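Local coordinates for uncharacterized protein (Parabacteroides merdae, PDB 4R7F), which is of unknown function but has three immunoglobulin-like beta-sandwich domains and a region related to the first domain of type 9 secretion system plug proteins, at residues A[27-31]-A[393-397]; A[44-50]-A[94-99]. All coordinates share one frame; numbering follows the deposited sequence. Where two conformers were deposited one is given.

Contact 1: A[27-31]-A[393-397]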
loop_
_atom_site.group_PDB
_atom_site.type_symbol
_atom_site.label_atom_id
_atom_site.label_comp_id
_atom_site.label_asym_id
_atom_site.label_seq_id
_atom_site.Cartn_x
_atom_site.Cartn_y
_atom_site.Cartn_z
ATOM N N SER A 27 -2.913 7.808 -8.110
ATOM C CA SER A 27 -4.080 7.111 -8.596
ATOM C C SER A 27 -3.835 6.300 -9.821
ATOM O O SER A 27 -2.724 6.219 -10.311
ATOM C CB SER A 27 -5.280 8.059 -8.757
ATOM O OG SER A 27 -5.030 9.016 -9.741
ATOM N N GLU A 28 -4.887 5.607 -10.239
ATOM C CA GLU A 28 -4.898 4.909 -11.482
ATOM C C GLU A 28 -5.889 5.570 -12.414
ATOM O O GLU A 28 -6.884 6.152 -11.974
ATOM C CB GLU A 28 -5.264 3.462 -11.247
ATOM C CG GLU A 28 -4.398 2.769 -10.204
ATOM C CD GLU A 28 -2.952 2.583 -10.614
ATOM O OE1 GLU A 28 -2.648 2.490 -11.819
ATOM O OE2 GLU A 28 -2.124 2.499 -9.698
ATOM N N PRO A 29 -5.646 5.455 -13.718
ATOM C CA PRO A 29 -6.520 6.099 -14.700
ATOM C C PRO A 29 -7.786 5.294 -14.981
ATOM O O PRO A 29 -8.014 4.882 -16.108
ATOM C CB PRO A 29 -5.620 6.162 -15.940
ATOM C CG PRO A 29 -4.777 4.911 -15.833
ATOM C CD PRO A 29 -4.567 4.672 -14.367
ATOM N N TYR A 30 -8.548 5.009 -13.937
ATOM C CA TYR A 30 -9.875 4.449 -14.084
ATOM C C TYR A 30 -10.816 4.906 -12.988
ATOM O O TYR A 30 -10.404 5.199 -11.837
ATOM C CB TYR A 30 -9.862 2.905 -14.173
ATOM C CG TYR A 30 -9.088 2.181 -13.103
ATOM C CD1 TYR A 30 -9.655 1.899 -11.865
ATOM C CD2 TYR A 30 -7.791 1.735 -13.343
ATOM C CE1 TYR A 30 -8.936 1.211 -10.871
ATOM C CE2 TYR A 30 -7.057 1.052 -12.362
ATOM C CZ TYR A 30 -7.623 0.799 -11.120
ATOM O OH TYR A 30 -6.900 0.091 -10.171
ATOM N N ILE A 31 -12.092 4.943 -13.371
ATOM C CA ILE A 31 -13.200 5.194 -12.462
ATOM C C ILE A 31 -14.368 4.237 -12.716
ATOM O O ILE A 31 -14.448 3.584 -13.757
ATOM C CB ILE A 31 -13.679 6.640 -12.581
ATOM C CG1 ILE A 31 -14.123 6.969 -14.002
ATOM C CG2 ILE A 31 -12.542 7.577 -12.199
ATOM C CD1 ILE A 31 -14.797 8.329 -14.139
ATOM N N VAL A 393 -11.366 -4.442 -12.633
ATOM C CA VAL A 393 -10.043 -3.896 -12.698
ATOM C C VAL A 393 -9.499 -3.848 -11.304
ATOM O O VAL A 393 -10.237 -3.630 -10.370
ATOM C CB VAL A 393 -10.062 -2.510 -13.380
ATOM C CG1 VAL A 393 -10.909 -1.536 -12.598
ATOM C CG2 VAL A 393 -8.653 -1.969 -13.520
ATOM N N THR A 394 -8.206 -4.093 -11.145
ATOM C CA THR A 394 -7.567 -3.998 -9.842
ATOM C C THR A 394 -6.084 -3.682 -10.030
ATOM O O THR A 394 -5.517 -3.980 -11.065
ATOM C CB THR A 394 -7.724 -5.287 -9.024
ATOM O OG1 THR A 394 -7.363 -5.020 -7.676
ATOM C CG2 THR A 394 -6.814 -6.411 -9.513
ATOM N N THR A 395 -5.476 -3.026 -9.054
ATOM C CA THR A 395 -4.047 -2.758 -9.087
ATOM C C THR A 395 -3.456 -3.391 -7.813
ATOM O O THR A 395 -3.950 -3.147 -6.740
ATOM C CB THR A 395 -3.754 -1.242 -9.186
ATOM O OG1 THR A 395 -4.201 -0.729 -10.457
ATOM C CG2 THR A 395 -2.287 -1.003 -9.073
ATOM N N VAL A 396 -2.436 -4.230 -7.954
ATOM C CA VAL A 396 -1.820 -4.932 -6.834
ATOM C C VAL A 396 -0.334 -4.541 -6.738
ATOM O O VAL A 396 0.319 -4.334 -7.746
ATOM C CB VAL A 396 -2.043 -6.462 -6.976
ATOM C CG1 VAL A 396 -1.583 -6.983 -8.331
ATOM C CG2 VAL A 396 -1.365 -7.226 -5.860
ATOM N N ARG A 397 0.163 -4.370 -5.520
ATOM C CA ARG A 397 1.568 -4.098 -5.264
ATOM C C ARG A 397 2.203 -5.276 -4.492
ATOM O O ARG A 397 1.488 -6.226 -4.133
ATOM C CB ARG A 397 1.667 -2.793 -4.495
ATOM C CG ARG A 397 1.514 -1.581 -5.393
ATOM C CD ARG A 397 0.992 -0.326 -4.699
ATOM N NE ARG A 397 -0.430 -0.079 -5.012
ATOM C CZ ARG A 397 -0.909 0.892 -5.799
ATOM N NH1 ARG A 397 -0.102 1.778 -6.370
ATOM N NH2 ARG A 397 -2.224 0.990 -6.003
#
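The Tyr-30 ring carries Val-393 CG2 over one face and meets Thr-395 OG1 at its edge, near the ring plane. The methyl makes a CH-pi contact, 3.7 Å from CG2 to the ring centroid and 16° off the ring normal, while Val-393 CG1 reaches Tyr-30 CD1 at 3.7 Å. A second flat group, the Arg-397 guanidinium, has Thr-395 CG2 over one face, displaced toward its rim. The contact packs the start of strand 30-32, in the plug-protein-related region, side chain to side chain against the edge strand 389-397 of another sheet, without backbone pairing. With CG between the backbone N and the carbonyl carbon (chi1 50°), the ring lies against Val-393 and Tyr-30 OH is hydrogen-bonded to Thr-395 OG1 at 2.8 Å, either hydroxyl able to donate. Thr-395 OG1 is also bonded to Ser-375 OG on the adjacent strand. Glu-28 comes at Thr-395 from the opposite direction, its bent chain setting CG 3.5 Å from Thr-395 OG1 and OE2 3.6 Å from Thr-395 CG2. Replaced by a phenylalanine, Tyr-30 would probably keep its packing on Val-393 but leave the Thr-395 hydroxyl without its partner across this junction. Glu-28 OE1 is hydrogen-bonded to Asn-189 ND2, whereas the salt bridge from Glu-28 OE2 to NH1 of the poorly ordered Arg-397 is long, 4.0 Å. Glu-373 lies close to OE2, a like charge that Arg-397 and Arg-273, both at long range, probably offset in part. Across the two segments the specific contacts are one hydroxyl pair and one methyl-ring contact, with a weak electrostatic component.

Contact 2: A[44-50]-A[94-99]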
loop_
_atom_site.group_PDB
_atom_site.type_symbol
_atom_site.label_atom_id
_atom_site.label_comp_id
_atom_site.label_asym_id
_atom_site.label_seq_id
_atom_site.Cartn_x
_atom_site.Cartn_y
_atom_site.Cartn_z
ATOM N N ASP A 44 -0.854 22.077 -19.392
ATOM C CA ASP A 44 -0.548 23.470 -19.623
ATOM C C ASP A 44 -0.462 23.750 -21.115
ATOM O O ASP A 44 0.015 22.932 -21.869
ATOM C CB ASP A 44 0.783 23.841 -18.990
ATOM C CG ASP A 44 0.751 23.827 -17.491
ATOM O OD1 ASP A 44 -0.330 23.976 -16.886
ATOM O OD2 ASP A 44 1.843 23.652 -16.917
ATOM N N GLY A 45 -0.914 24.927 -21.533
ATOM C CA GLY A 45 -0.544 25.486 -22.838
ATOM C C GLY A 45 0.484 26.612 -22.675
ATOM O O GLY A 45 0.259 27.578 -21.934
ATOM N N LEU A 46 1.626 26.508 -23.350
ATOM C CA LEU A 46 2.684 27.530 -23.207
ATOM C C LEU A 46 2.430 28.738 -24.127
ATOM O O LEU A 46 1.786 28.607 -25.173
ATOM C CB LEU A 46 4.058 26.930 -23.515
ATOM C CG LEU A 46 4.554 25.736 -22.687
ATOM C CD1 LEU A 46 6.064 25.771 -22.615
ATOM C CD2 LEU A 46 4.018 25.677 -21.276
ATOM N N GLY A 47 2.973 29.898 -23.737
ATOM C CA GLY A 47 2.625 31.195 -24.336
ATOM C C GLY A 47 1.755 32.010 -23.383
ATOM O O GLY A 47 1.353 31.512 -22.328
ATOM N N SER A 48 1.485 33.270 -23.733
ATOM C CA SER A 48 0.586 34.122 -22.943
ATOM C C SER A 48 -0.852 33.973 -23.429
ATOM O O SER A 48 -1.793 34.067 -22.637
ATOM C CB SER A 48 1.031 35.590 -22.988
ATOM O OG SER A 48 2.030 35.799 -23.975
ATOM N N GLY A 49 -1.008 33.736 -24.732
ATOM C CA GLY A 49 -2.319 33.517 -25.320
ATOM C C GLY A 49 -3.219 32.626 -24.474
ATOM O O GLY A 49 -2.805 31.542 -24.015
ATOM N N TYR A 50 -4.432 33.118 -24.213
ATOM C CA TYR A 50 -5.553 32.229 -23.972
ATOM C C TYR A 50 -5.906 31.687 -25.358
ATOM O O TYR A 50 -5.858 32.414 -26.380
ATOM C CB TYR A 50 -6.780 32.901 -23.325
ATOM C CG TYR A 50 -7.993 31.974 -23.322
ATOM C CD1 TYR A 50 -7.873 30.665 -22.840
ATOM C CD2 TYR A 50 -9.244 32.381 -23.827
ATOM C CE1 TYR A 50 -8.947 29.784 -22.847
ATOM C CE2 TYR A 50 -10.333 31.496 -23.833
ATOM C CZ TYR A 50 -10.173 30.189 -23.341
ATOM O OH TYR A 50 -11.192 29.249 -23.321
ATOM N N THR A 94 8.676 31.294 -17.508
ATOM C CA THR A 94 8.048 30.646 -18.629
ATOM C C THR A 94 6.549 30.853 -18.413
ATOM O O THR A 94 5.974 30.421 -17.386
ATOM C CB THR A 94 8.428 29.140 -18.665
ATOM O OG1 THR A 94 9.846 28.997 -18.692
ATOM C CG2 THR A 94 7.831 28.457 -19.856
ATOM N N GLN A 95 5.919 31.543 -19.353
ATOM C CA GLN A 95 4.498 31.801 -19.246
ATOM C C GLN A 95 3.680 30.659 -19.842
ATOM O O GLN A 95 4.039 30.062 -20.863
ATOM C CB GLN A 95 4.138 33.122 -19.914
ATOM C CG GLN A 95 4.456 34.324 -19.044
ATOM C CD GLN A 95 4.327 35.623 -19.799
ATOM O OE1 GLN A 95 3.815 35.654 -20.917
ATOM N NE2 GLN A 95 4.797 36.706 -19.196
ATOM N N TYR A 96 2.561 30.387 -19.187
ATOM C CA TYR A 96 1.642 29.359 -19.599
ATOM C C TYR A 96 0.274 29.568 -18.962
ATOM O O TYR A 96 0.127 30.321 -17.980
ATOM C CB TYR A 96 2.211 27.980 -19.182
ATOM C CG TYR A 96 2.348 27.783 -17.706
ATOM C CD1 TYR A 96 1.294 27.301 -16.961
ATOM C CD2 TYR A 96 3.541 28.066 -17.044
ATOM C CE1 TYR A 96 1.405 27.099 -15.584
ATOM C CE2 TYR A 96 3.663 27.866 -15.673
ATOM C CZ TYR A 96 2.578 27.378 -14.936
ATOM O OH TYR A 96 2.661 27.167 -13.546
ATOM N N SER A 97 -0.721 28.874 -19.509
ATOM C CA SER A 97 -2.022 28.744 -18.855
ATOM C C SER A 97 -2.198 27.255 -18.489
ATOM O O SER A 97 -1.711 26.383 -19.167
ATOM C CB SER A 97 -3.178 29.260 -19.743
ATOM O OG SER A 97 -2.823 30.395 -20.526
ATOM N N ASN A 98 -2.886 26.997 -17.392
ATOM C CA ASN A 98 -3.127 25.673 -16.884
ATOM C C ASN A 98 -4.605 25.359 -17.014
ATOM O O ASN A 98 -5.443 26.161 -16.604
ATOM C CB ASN A 98 -2.725 25.636 -15.410
ATOM C CG ASN A 98 -3.072 24.340 -14.746
ATOM O OD1 ASN A 98 -3.849 24.304 -13.778
ATOM N ND2 ASN A 98 -2.484 23.252 -15.256
ATOM N N TYR A 99 -4.904 24.180 -17.552
ATOM C CA TYR A 99 -6.246 23.764 -17.942
ATOM C C TYR A 99 -6.624 22.489 -17.213
ATOM O O TYR A 99 -5.790 21.635 -16.927
ATOM C CB TYR A 99 -6.293 23.474 -19.433
ATOM C CG TYR A 99 -6.038 24.684 -20.307
ATOM C CD1 TYR A 99 -4.746 25.134 -20.535
ATOM C CD2 TYR A 99 -7.101 25.387 -20.908
ATOM C CE1 TYR A 99 -4.502 26.244 -21.322
ATOM C CE2 TYR A 99 -6.867 26.504 -21.711
ATOM C CZ TYR A 99 -5.563 26.940 -21.896
ATOM O OH TYR A 99 -5.291 28.029 -22.686
HETATM O O HOH W 1 -2.765 28.187 -24.142
#
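Strands 44-46 and 96-99 run antiparallel, their axes 4.6 Å apart at closest approach and their directions 160° apart, with Gly-45 and Ser-97 as the hydrogen-bonded pair between two non-hydrogen-bonded pairs, Asp-44 with Asn-98 and Leu-46 with Tyr-96. Gly-45 N gives to Ser-97 O and Ser-97 N to Gly-45 O, while beyond the strand end Gly-47 N reaches Gln-95 O at 3.1 Å from above the carbonyl plane. On the face with Leu-46 and Tyr-96, Asp-44 lays its carboxylate over the Tyr-96 ring, the two planes 28° apart, with OD2 3.7 Å from Tyr-96 CD1. OD1 accepts from Asn-98 ND2 at 2.8 Å, nearly along its own C-O axis; OD2 is held by Tyr-290 OH and by a salt bridge to Lys-340. Leu-46 CD2 packs on Tyr-96 CB at 3.6 Å, and the Tyr-96 hydroxyl bonds to Ala-288 O. These strands are the inner pair of a four-stranded antiparallel sheet, flanked by 14-21 and 86-88, consistent with one layer of an immunoglobulin-like beta-sandwich. On the other face a CB on Gly-45 would lie 3.5 Å from Tyr-99 CE1, so the bare glycine lets the Tyr-99 ring bring its edge to the backbone, CE1 lying 3.8 Å from Gly-45 N. Phe-43 stacks on the Tyr-99 ring. Tyr-99 OH comes to the edge of the poorly ordered Tyr-50 ring, and a water 2.9 Å from Tyr-99 OH donates a weak bond to Gly-49 O. Ser-97 OG is buried here without a modelled partner, and at Gly-47 the backbone angles would jam a CB against the carbonyl O of the preceding residue, which calls for glycine.

Overall arrangement
The centres of contact 1 and contact 2 are 31 Å apart and their nearest atoms about 15 Å apart, so the two do not touch. Along the chain both segments of contact 2 fall between the two segments of contact 1, which are 362 residues apart. Strand 30-32, in the six-stranded mixed sheet beside 129-138, precedes strand 39-46 of the four-stranded sheet, so both contacts start from neighbouring parts of the N-terminal region. Contact 1 ties that region to the chain's last strand, 389-397, in the sheet with 181-187 and 373-380. Contact 1 is thus between sheets, and contact 2 is within one whose Leu-46 and Tyr-96 side chains also touch strand 332-340 of a further sheet.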